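PDB 4JB3: D-ribitol-5-phosphate phosphatase, which removes phosphate from D-ribitol 5-phosphate and D-ribitol 1-phosphate with magnesium as cofactor, and also dephosphorylates a riboflavin precursor, 5-amino-6-(5-phospho-D-ribitylamino)uracil. Local coordinates for residues I38-D41 and K42-A46; T98-A101 and W102-F105; F135-S138 and W139-P143; L159-S162 and Y163-G166. All coordinates share one frame; numbering follows the deposited sequence.

Interaction 1 (I38-D41 and K42-A46); sequences IDRD and KAVQA
Asp39 is the N-cap of helix 40-50: its carboxylate oxygen OD1 accepts from Lys42 N at 3.1 Å, the amide approaching from well above the carboxylate plane. With CG anti to the backbone N (chi1 -172°), the carboxylate lies beside the first turn, where CG also packs on Lys42 CB at 3.7 Å; the two side chains cross at about a right angle. The negative charge at the N-terminal end of the helix probably interacts favourably with the helix dipole. Asp39 O begins the backbone ladder by accepting from Ala43 N.

One residue on, Arg40 O takes Val44 N at 2.8 Å. The arginine chain bends at chi3 (72°), and Val44 CG2 sits against one face of the guanidinium, toward its rim, 3.8 Å from NH2. The charged end itself is engaged beyond this turn, by a salt bridge from NH1 to Asp56 and a hydrogen bond from NH2 to Leu59 O.

Asp41 O is gripped twice, by Gln45 N at 3.0 Å and by a water donating at 2.6 Å. That water in turn accepts from Gln45 NE2, bridging side chain and backbone on an exposed flank.

This opening turn of helix 40-50 rests on the chain at the C-terminal end of helix 95-103: Lys42 NZ reaches Gly104 O and Phe106 O, Ala43 packs on Phe105, and Asp39 pairs with Phe105 through the backbone, all within the helical insertion between strands 26-29 and 125-130.

Interaction 2 (T98-A101 and W102-F105); sequences TKQA and WLGF
Trp102 and Thr98 meet on the packed side of this helix. Trp102 N donates to Thr98 O at 3.1 Å, and the indole CD1 comes within 3.5 Å of the same oxygen, so one carbonyl lies beside both the backbone and the ring of the tryptophan. Beyond the turn the indole is hemmed in by aromatics: Phe135 lies nearly parallel to it and Phe47 meets it edge-to-face. Gly104 is equally close-fitting. A CB there would run into Ala101 O, which instead receives Gly104 N at 3.0 Å; the same N-H also makes a weak bond to Gln100 O, so the bonding slips from four residues back toward three.

The other flank is looser. Leu103 CD1 is touched by the lysine methylene Lys99 CE at 4.0 Å and by the amide nitrogen Gln100 NE2 at 3.9 Å. Lys99 runs fully extended, CG anti to the backbone N (chi1 178°), which takes its hydrocarbon chain across the leucine at a slant and carries NZ on to Ser138 OG. Gln100, exposed to solvent, folds back at chi2, and its NE2 is held by Glu96.

Chemically the turn is two-sided: aromatic carbon is buried on one flank, while on the other the polar ends of Lys99 and Gln100 have partners of their own, and the lysine chain and glutamine amide also touch the leucine. The indole lies about 4 Å from a bound glycerol, consistent with this face bordering the substrate pocket.

Interaction 3 (F135-S138 and W139-P143); sequences FVMS and WACSP
Met137 leans on the residues one turn ahead of it. Its chain folds at chi2 (-61°) and again at chi3, which brings the methyl CE to 3.7 Å from Ala140 CB and leaves SD 3.9 Å from Cys141 SG, an apolar sulfur contact. Met137 O meanwhile takes Cys141 N at 2.8 Å. Val136 O accepts from Ala140 N, with a weak second bond from Trp139 N, and lies at the edge of the indole 3.6 Å from Trp139 CE3; Ala140 CB covers part of one indole face.

At the helix's C-terminal end, Ser142 OG turns back to donate to Trp139 O at 2.7 Å, while its CB rests 3.5 Å from Ser138 O. With the hydroxyl of Ser142 removed, as by an alanine, Trp139 O would probably lose this donor and Glu144 N its acceptor, letting the chain beyond the helix drift. Cys141 between them centres an inverse gamma turn.

Further out, Ser138 OG bonds Phe135 O at 2.8 Å. Phe145 stacks edge-to-face on Trp139, and Phe31 covers Val136, Met137 and Ala140. Asn133 OD1 receives Val136 N at the helix start.

Helix 134-140 with its turn is the connection of a beta-alpha-beta unit, between parallel strands 125-130 and 158-161 of the Rossmann-like core of the HAD superfamily; the side chain of Val136 comes within about 4 Å of the bound glycerol.

Interaction 4 (L159-S162 and Y163-G166); sequences LYLS and YQLG
Tyr163 carries its ring between backbone N and carbonyl carbon (chi1 71°), a cramped setting that swings it back alongside Leu161, whose CG lies anti to the carbonyl carbon (chi1 -53°). The two side chains run side by side and point the same way, Leu161 CD1 touching Tyr163 CE2 at 4.0 Å and Tyr163 OH at 3.8 Å. Met137 of helix 134-140 adjoins both. Were Tyr163 a serine, the Leu161 methyl would probably lose the ring beside it and a gap would be likely to open next to Met137.

Gln164, extended beyond CG, also runs alongside Leu161, its OE1 3.9 Å from Leu161 CD1. OE1 also accepts at 2.8 Å from a water that receives Leu161 N at 2.9 Å and donates to Leu159 O. Strand 158-161 is the outermost on this side of the parallel Rossmann-like HAD sheet; Tyr160 pairs with strand 125-130, while the water, held by the glutamine, serves Leu159 O and Leu161 N.

Past the strand the chain coils into a weakly bonded helical turn. Leu161 O takes Gln164 N at 3.0 Å, and Ser162 O accepts from both Leu165 N and Gly166 N, the latter nearly straight on to the carbonyl. Gly166 has positive phi, where a CB would jam against the preceding carbonyl oxygen. Ser162 OG bonds Glu72 O and Thr132 N. Leu165 CD1 packs 4.0 Å from Tyr160 CB, at the edge of the phenol ring, whose OH reaches Asp181 on helix 172-182.

In the fold
From the N terminus the four contacts follow in series, each within one continuous stretch, so none closes a long loop; none nest or cross. Interaction 1 opens helix 40-50, and interaction 2, at the far end of helix 95-103, returns to touch it: Ala46 CB lies 3.6 Å from Ala101 O. Both belong to the helical insertion between strands 26-29 and 125-130. Interaction 2 in turn packs on interaction 3, with Leu103 CD2 3.7 Å from Trp139 CE3, so the insertion meets the core through helix 134-140. Interaction 4 completes the chain of touches, Cys141 SG standing 3.5 Å from Leu159 CD1 where the chain leaving that helix meets strand 158-161. Interactions 1 and 4 make no contact.

Interaction 1 (I38-D41 and K42-A46)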
loop_
_atom_site.group_PDB
_atom_site.type_symbol
_atom_site.label_atom_id
_atom_site.label_comp_id
_atom_site.label_asym_id
_atom_site.label_seq_id
_atom_site.Cartn_x
_atom_site.Cartn_y
_atom_site.Cartn_z
ATOM N N ILE A 38 4.994 6.159 -4.776
ATOM C CA ILE A 38 3.856 6.732 -5.506
ATOM C C ILE A 38 4.305 8.000 -6.219
ATOM O O ILE A 38 5.026 8.815 -5.644
ATOM C CB ILE A 38 2.711 7.133 -4.537
ATOM C CG1 ILE A 38 2.129 5.913 -3.840
ATOM C CG2 ILE A 38 1.604 7.900 -5.273
ATOM C CD1 ILE A 38 1.738 4.836 -4.785
ATOM N N ASP A 39 3.888 8.176 -7.471
ATOM C CA ASP A 39 4.080 9.433 -8.178
ATOM C C ASP A 39 2.719 9.873 -8.703
ATOM O O ASP A 39 2.271 9.413 -9.761
ATOM C CB ASP A 39 5.071 9.263 -9.331
ATOM C CG ASP A 39 5.455 10.589 -9.985
ATOM O OD1 ASP A 39 4.656 11.549 -9.954
ATOM O OD2 ASP A 39 6.575 10.675 -10.531
ATOM N N ARG A 40 2.065 10.769 -7.970
ATOM C CA ARG A 40 0.715 11.196 -8.333
ATOM C C ARG A 40 0.692 11.910 -9.679
ATOM O O ARG A 40 -0.263 11.766 -10.429
ATOM C CB ARG A 40 0.121 12.120 -7.261
ATOM C CG ARG A 40 -1.406 12.223 -7.324
ATOM C CD ARG A 40 -1.946 13.392 -6.499
ATOM N NE ARG A 40 -1.648 14.676 -7.125
ATOM C CZ ARG A 40 -2.505 15.373 -7.866
ATOM N NH1 ARG A 40 -2.132 16.527 -8.393
ATOM N NH2 ARG A 40 -3.739 14.930 -8.072
ATOM N N ASP A 41 1.738 12.673 -9.979
ATOM C CA ASP A 41 1.791 13.383 -11.253
ATOM C C ASP A 41 1.854 12.404 -12.422
ATOM O O ASP A 41 1.257 12.645 -13.483
ATOM C CB ASP A 41 2.977 14.347 -11.294
ATOM C CG ASP A 41 2.720 15.624 -10.521
ATOM O OD1 ASP A 41 1.571 15.837 -10.075
ATOM O OD2 ASP A 41 3.667 16.422 -10.364
ATOM N N LYS A 42 2.568 11.297 -12.233
ATOM C CA LYS A 42 2.644 10.271 -13.265
ATOM C C LYS A 42 1.283 9.583 -13.428
ATOM O O LYS A 42 0.868 9.255 -14.543
ATOM C CB LYS A 42 3.745 9.254 -12.944
ATOM C CG LYS A 42 4.035 8.300 -14.089
ATOM C CD LYS A 42 5.461 7.763 -14.044
ATOM C CE LYS A 42 5.614 6.670 -12.998
ATOM N NZ LYS A 42 4.735 5.502 -13.283
ATOM N N ALA A 43 0.587 9.374 -12.311
ATOM C CA ALA A 43 -0.770 8.816 -12.345
ATOM C C ALA A 43 -1.727 9.742 -13.095
ATOM O O ALA A 43 -2.519 9.290 -13.930
ATOM C CB ALA A 43 -1.274 8.572 -10.933
ATOM N N VAL A 44 -1.656 11.039 -12.791
ATOM C CA VAL A 44 -2.495 12.020 -13.463
ATOM C C VAL A 44 -2.259 11.976 -14.971
ATOM O O VAL A 44 -3.212 11.928 -15.751
ATOM C CB VAL A 44 -2.244 13.429 -12.908
ATOM C CG1 VAL A 44 -2.817 14.504 -13.824
ATOM C CG2 VAL A 44 -2.828 13.550 -11.499
ATOM N N GLN A 45 -0.994 11.953 -15.376
ATOM C CA GLN A 45 -0.655 11.829 -16.797
ATOM C C GLN A 45 -1.223 10.551 -17.418
ATOM O O GLN A 45 -1.734 10.583 -18.541
ATOM C CB GLN A 45 0.864 11.851 -16.988
ATOM C CG GLN A 45 1.517 13.207 -16.771
ATOM C CD GLN A 45 1.134 14.216 -17.838
ATOM O OE1 GLN A 45 1.266 13.954 -19.036
ATOM N NE2 GLN A 45 0.654 15.377 -17.405
ATOM N N ALA A 46 -1.134 9.437 -16.691
ATOM C CA ALA A 46 -1.584 8.146 -17.209
ATOM C C ALA A 46 -3.092 8.144 -17.406
ATOM O O ALA A 46 -3.592 7.578 -18.384
ATOM C CB ALA A 46 -1.162 7.025 -16.279
HETATM O O HOH W 1 1.002 15.070 -14.324
#

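Interaction 2 (T98-A101 and W102-F105)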
loop_
_atom_site.group_PDB
_atom_site.type_symbol
_atom_site.label_atom_id
_atom_site.label_comp_id
_atom_site.label_asym_id
_atom_site.label_seq_id
_atom_site.Cartn_x
_atom_site.Cartn_y
_atom_site.Cartn_z
ATOM N N THR A 98 -6.893 0.264 -18.619
ATOM C CA THR A 98 -7.301 0.767 -17.313
ATOM C C THR A 98 -6.262 0.356 -16.268
ATOM O O THR A 98 -5.865 1.166 -15.419
ATOM C CB THR A 98 -8.707 0.274 -16.945
ATOM O OG1 THR A 98 -9.624 0.689 -17.973
ATOM C CG2 THR A 98 -9.149 0.874 -15.610
ATOM N N LYS A 99 -5.807 -0.892 -16.350
ATOM C CA LYS A 99 -4.738 -1.376 -15.479
ATOM C C LYS A 99 -3.479 -0.539 -15.664
ATOM O O LYS A 99 -2.858 -0.127 -14.679
ATOM C CB LYS A 99 -4.427 -2.844 -15.754
ATOM C CG LYS A 99 -3.280 -3.399 -14.899
ATOM C CD LYS A 99 -3.076 -4.879 -15.171
ATOM C CE LYS A 99 -1.842 -5.398 -14.458
ATOM N NZ LYS A 99 -1.712 -6.871 -14.627
ATOM N N GLN A 100 -3.102 -0.277 -16.914
ATOM C CA GLN A 100 -1.880 0.484 -17.162
ATOM C C GLN A 100 -1.963 1.894 -16.586
ATOM O O GLN A 100 -0.958 2.422 -16.091
ATOM C CB GLN A 100 -1.514 0.490 -18.646
ATOM C CG GLN A 100 -1.057 -0.875 -19.155
ATOM C CD GLN A 100 0.045 -1.489 -18.302
ATOM O OE1 GLN A 100 1.024 -0.827 -17.957
ATOM N NE2 GLN A 100 -0.115 -2.762 -17.954
ATOM N N ALA A 101 -3.155 2.490 -16.604
ATOM C CA ALA A 101 -3.325 3.804 -15.991
ATOM C C ALA A 101 -3.095 3.734 -14.485
ATOM O O ALA A 101 -2.366 4.554 -13.925
ATOM C CB ALA A 101 -4.694 4.395 -16.317
ATOM N N TRP A 102 -3.689 2.746 -13.828
ATOM C CA TRP A 102 -3.437 2.533 -12.404
ATOM C C TRP A 102 -1.957 2.333 -12.073
ATOM O O TRP A 102 -1.465 2.837 -11.055
ATOM C CB TRP A 102 -4.247 1.341 -11.891
ATOM C CG TRP A 102 -5.619 1.752 -11.456
ATOM C CD1 TRP A 102 -6.801 1.498 -12.106
ATOM C CD2 TRP A 102 -5.957 2.527 -10.297
ATOM N NE1 TRP A 102 -7.849 2.054 -11.408
ATOM C CE2 TRP A 102 -7.356 2.699 -10.301
ATOM C CE3 TRP A 102 -5.210 3.092 -9.254
ATOM C CZ2 TRP A 102 -8.024 3.391 -9.298
ATOM C CZ3 TRP A 102 -5.871 3.781 -8.263
ATOM C CH2 TRP A 102 -7.263 3.934 -8.290
ATOM N N LEU A 103 -1.249 1.591 -12.920
ATOM C CA LEU A 103 0.168 1.337 -12.663
ATOM C C LEU A 103 1.003 2.608 -12.835
ATOM O O LEU A 103 2.161 2.662 -12.401
ATOM C CB LEU A 103 0.686 0.202 -13.541
ATOM C CG LEU A 103 0.034 -1.149 -13.238
ATOM C CD1 LEU A 103 0.628 -2.235 -14.114
ATOM C CD2 LEU A 103 0.184 -1.513 -11.773
ATOM N N GLY A 104 0.406 3.629 -13.442
ATOM C CA GLY A 104 1.029 4.934 -13.553
ATOM C C GLY A 104 1.319 5.569 -12.206
ATOM O O GLY A 104 2.160 6.462 -12.117
ATOM N N PHE A 105 0.631 5.109 -11.159
ATOM C CA PHE A 105 0.886 5.613 -9.810
ATOM C C PHE A 105 2.254 5.212 -9.287
ATOM O O PHE A 105 2.766 5.832 -8.357
ATOM C CB PHE A 105 -0.136 5.046 -8.822
ATOM C CG PHE A 105 -1.343 5.915 -8.601
ATOM C CD1 PHE A 105 -1.286 6.998 -7.731
ATOM C CD2 PHE A 105 -2.543 5.621 -9.221
ATOM C CE1 PHE A 105 -2.407 7.794 -7.512
ATOM C CE2 PHE A 105 -3.665 6.411 -9.011
ATOM C CZ PHE A 105 -3.595 7.498 -8.150
#

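Interaction 3 (F135-S138 and W139-P143)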
loop_
_atom_site.group_PDB
_atom_site.type_symbol
_atom_site.label_atom_id
_atom_site.label_comp_id
_atom_site.label_asym_id
_atom_site.label_seq_id
_atom_site.Cartn_x
_atom_site.Cartn_y
_atom_site.Cartn_z
ATOM N N PHE A 135 -6.727 -3.944 -9.967
ATOM C CA PHE A 135 -5.803 -3.672 -11.063
ATOM C C PHE A 135 -4.374 -3.694 -10.548
ATOM O O PHE A 135 -3.490 -4.346 -11.127
ATOM C CB PHE A 135 -6.089 -2.315 -11.705
ATOM C CG PHE A 135 -7.430 -2.224 -12.364
ATOM C CD1 PHE A 135 -7.630 -2.724 -13.649
ATOM C CD2 PHE A 135 -8.490 -1.610 -11.714
ATOM C CE1 PHE A 135 -8.880 -2.636 -14.266
ATOM C CE2 PHE A 135 -9.747 -1.511 -12.327
ATOM C CZ PHE A 135 -9.939 -2.034 -13.604
ATOM N N VAL A 136 -4.139 -2.960 -9.469
ATOM C CA VAL A 136 -2.807 -2.884 -8.887
ATOM C C VAL A 136 -2.360 -4.245 -8.349
ATOM O O VAL A 136 -1.225 -4.671 -8.572
ATOM C CB VAL A 136 -2.758 -1.818 -7.784
ATOM C CG1 VAL A 136 -1.384 -1.800 -7.085
ATOM C CG2 VAL A 136 -3.086 -0.441 -8.378
ATOM N N MET A 137 -3.260 -4.932 -7.661
ATOM C CA MET A 137 -2.913 -6.221 -7.067
ATOM C C MET A 137 -2.691 -7.344 -8.086
ATOM O O MET A 137 -1.952 -8.292 -7.814
ATOM C CB MET A 137 -3.935 -6.609 -5.995
ATOM C CG MET A 137 -3.849 -5.752 -4.729
ATOM S SD MET A 137 -2.252 -5.848 -3.874
ATOM C CE MET A 137 -1.535 -4.281 -4.329
ATOM N N SER A 138 -3.293 -7.246 -9.266
ATOM C CA SER A 138 -3.016 -8.254 -10.286
ATOM C C SER A 138 -1.541 -8.239 -10.688
ATOM O O SER A 138 -0.987 -9.270 -11.068
ATOM C CB SER A 138 -3.926 -8.083 -11.501
ATOM O OG SER A 138 -3.587 -6.933 -12.244
ATOM N N TRP A 139 -0.915 -7.070 -10.586
ATOM C CA TRP A 139 0.524 -6.923 -10.774
ATOM C C TRP A 139 1.314 -7.293 -9.513
ATOM O O TRP A 139 2.200 -8.150 -9.556
ATOM C CB TRP A 139 0.859 -5.483 -11.198
ATOM C CG TRP A 139 2.280 -5.077 -10.915
ATOM C CD1 TRP A 139 3.411 -5.588 -11.485
ATOM C CD2 TRP A 139 2.719 -4.067 -9.996
ATOM N NE1 TRP A 139 4.526 -4.962 -10.974
ATOM C CE2 TRP A 139 4.129 -4.028 -10.054
ATOM C CE3 TRP A 139 2.055 -3.196 -9.128
ATOM C CZ2 TRP A 139 4.888 -3.144 -9.275
ATOM C CZ3 TRP A 139 2.810 -2.317 -8.358
ATOM C CH2 TRP A 139 4.212 -2.301 -8.435
ATOM N N ALA A 140 0.979 -6.670 -8.384
ATOM C CA ALA A 140 1.789 -6.847 -7.180
ATOM C C ALA A 140 1.761 -8.282 -6.666
ATOM O O ALA A 140 2.782 -8.810 -6.213
ATOM C CB ALA A 140 1.342 -5.879 -6.092
ATOM N N CYS A 141 0.594 -8.911 -6.737
ATOM C CA CYS A 141 0.447 -10.280 -6.239
ATOM C C CYS A 141 0.701 -11.304 -7.340
ATOM O O CYS A 141 -0.070 -12.230 -7.550
ATOM C CB CYS A 141 -0.930 -10.469 -5.604
ATOM S SG CYS A 141 -1.108 -9.525 -4.090
ATOM N N SER A 142 1.814 -11.120 -8.037
ATOM C CA SER A 142 2.189 -11.993 -9.138
ATOM C C SER A 142 3.704 -11.984 -9.239
ATOM O O SER A 142 4.358 -11.114 -8.664
ATOM C CB SER A 142 1.593 -11.478 -10.449
ATOM O OG SER A 142 2.405 -10.448 -10.986
ATOM N N PRO A 143 4.273 -12.933 -9.987
ATOM C CA PRO A 143 5.728 -12.896 -10.172
ATOM C C PRO A 143 6.209 -11.656 -10.927
ATOM O O PRO A 143 7.409 -11.403 -10.940
ATOM C CB PRO A 143 6.006 -14.147 -11.005
ATOM C CG PRO A 143 4.891 -15.078 -10.674
ATOM C CD PRO A 143 3.680 -14.201 -10.451
#

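Interaction 4 (L159-S162 and Y163-G166)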
loop_
_atom_site.group_PDB
_atom_site.type_symbol
_atom_site.label_atom_id
_atom_site.label_comp_id
_atom_site.label_asym_id
_atom_site.label_seq_id
_atom_site.Cartn_x
_atom_site.Cartn_y
_atom_site.Cartn_z
ATOM N N LEU A 159 -2.193 -10.220 3.724
ATOM C CA LEU A 159 -2.542 -8.943 3.111
ATOM C C LEU A 159 -3.957 -8.527 3.511
ATOM O O LEU A 159 -4.912 -9.293 3.330
ATOM C CB LEU A 159 -2.511 -9.065 1.588
ATOM C CG LEU A 159 -1.204 -9.486 0.920
ATOM C CD1 LEU A 159 -1.391 -9.624 -0.581
ATOM C CD2 LEU A 159 -0.183 -8.442 1.177
ATOM N N TYR A 160 -4.097 -7.317 4.033
ATOM C CA TYR A 160 -5.407 -6.742 4.299
ATOM C C TYR A 160 -5.634 -5.625 3.292
ATOM O O TYR A 160 -5.018 -4.555 3.360
ATOM C CB TYR A 160 -5.505 -6.229 5.742
ATOM C CG TYR A 160 -5.380 -7.342 6.757
ATOM C CD1 TYR A 160 -6.491 -8.059 7.157
ATOM C CD2 TYR A 160 -4.140 -7.710 7.284
ATOM C CE1 TYR A 160 -6.386 -9.093 8.078
ATOM C CE2 TYR A 160 -4.030 -8.746 8.208
ATOM C CZ TYR A 160 -5.150 -9.428 8.599
ATOM O OH TYR A 160 -5.045 -10.457 9.512
ATOM N N LEU A 161 -6.539 -5.889 2.356
ATOM C CA LEU A 161 -6.730 -5.044 1.175
ATOM C C LEU A 161 -8.078 -4.351 1.257
ATOM O O LEU A 161 -9.111 -5.009 1.423
ATOM C CB LEU A 161 -6.675 -5.916 -0.090
ATOM C CG LEU A 161 -5.429 -6.805 -0.219
ATOM C CD1 LEU A 161 -5.502 -7.663 -1.479
ATOM C CD2 LEU A 161 -4.181 -5.936 -0.234
ATOM N N SER A 162 -8.069 -3.027 1.120
ATOM C CA SER A 162 -9.294 -2.237 1.259
ATOM C C SER A 162 -10.469 -2.771 0.435
ATOM O O SER A 162 -11.594 -2.846 0.931
ATOM C CB SER A 162 -9.017 -0.780 0.878
ATOM O OG SER A 162 -8.598 -0.699 -0.475
ATOM N N TYR A 163 -10.215 -3.141 -0.817
ATOM C CA TYR A 163 -11.309 -3.502 -1.723
ATOM C C TYR A 163 -11.974 -4.825 -1.351
ATOM O O TYR A 163 -13.099 -5.107 -1.783
ATOM C CB TYR A 163 -10.853 -3.480 -3.186
ATOM C CG TYR A 163 -9.919 -4.588 -3.610
ATOM C CD1 TYR A 163 -10.412 -5.780 -4.124
ATOM C CD2 TYR A 163 -8.539 -4.430 -3.524
ATOM C CE1 TYR A 163 -9.551 -6.792 -4.530
ATOM C CE2 TYR A 163 -7.668 -5.428 -3.945
ATOM C CZ TYR A 163 -8.182 -6.602 -4.441
ATOM O OH TYR A 163 -7.328 -7.608 -4.858
ATOM N N GLN A 164 -11.296 -5.627 -0.538
ATOM C CA GLN A 164 -11.883 -6.876 -0.075
ATOM C C GLN A 164 -12.575 -6.709 1.266
ATOM O O GLN A 164 -13.329 -7.579 1.693
ATOM C CB GLN A 164 -10.802 -7.943 0.040
ATOM C CG GLN A 164 -10.213 -8.325 -1.290
ATOM C CD GLN A 164 -9.308 -9.526 -1.176
ATOM O OE1 GLN A 164 -8.572 -9.661 -0.207
ATOM N NE2 GLN A 164 -9.369 -10.413 -2.161
ATOM N N LEU A 165 -12.334 -5.575 1.918
ATOM C CA LEU A 165 -12.834 -5.347 3.270
ATOM C C LEU A 165 -13.957 -4.317 3.369
ATOM O O LEU A 165 -14.620 -4.220 4.411
ATOM C CB LEU A 165 -11.681 -4.974 4.202
ATOM C CG LEU A 165 -10.582 -6.031 4.280
ATOM C CD1 LEU A 165 -9.459 -5.549 5.189
ATOM C CD2 LEU A 165 -11.173 -7.330 4.797
ATOM N N GLY A 166 -14.169 -3.540 2.309
ATOM C CA GLY A 166 -15.310 -2.635 2.258
ATOM C C GLY A 166 -15.075 -1.245 2.832
ATOM O O GLY A 166 -16.024 -0.462 2.961
HETATM O O HOH W 2 -7.784 -8.537 2.241
#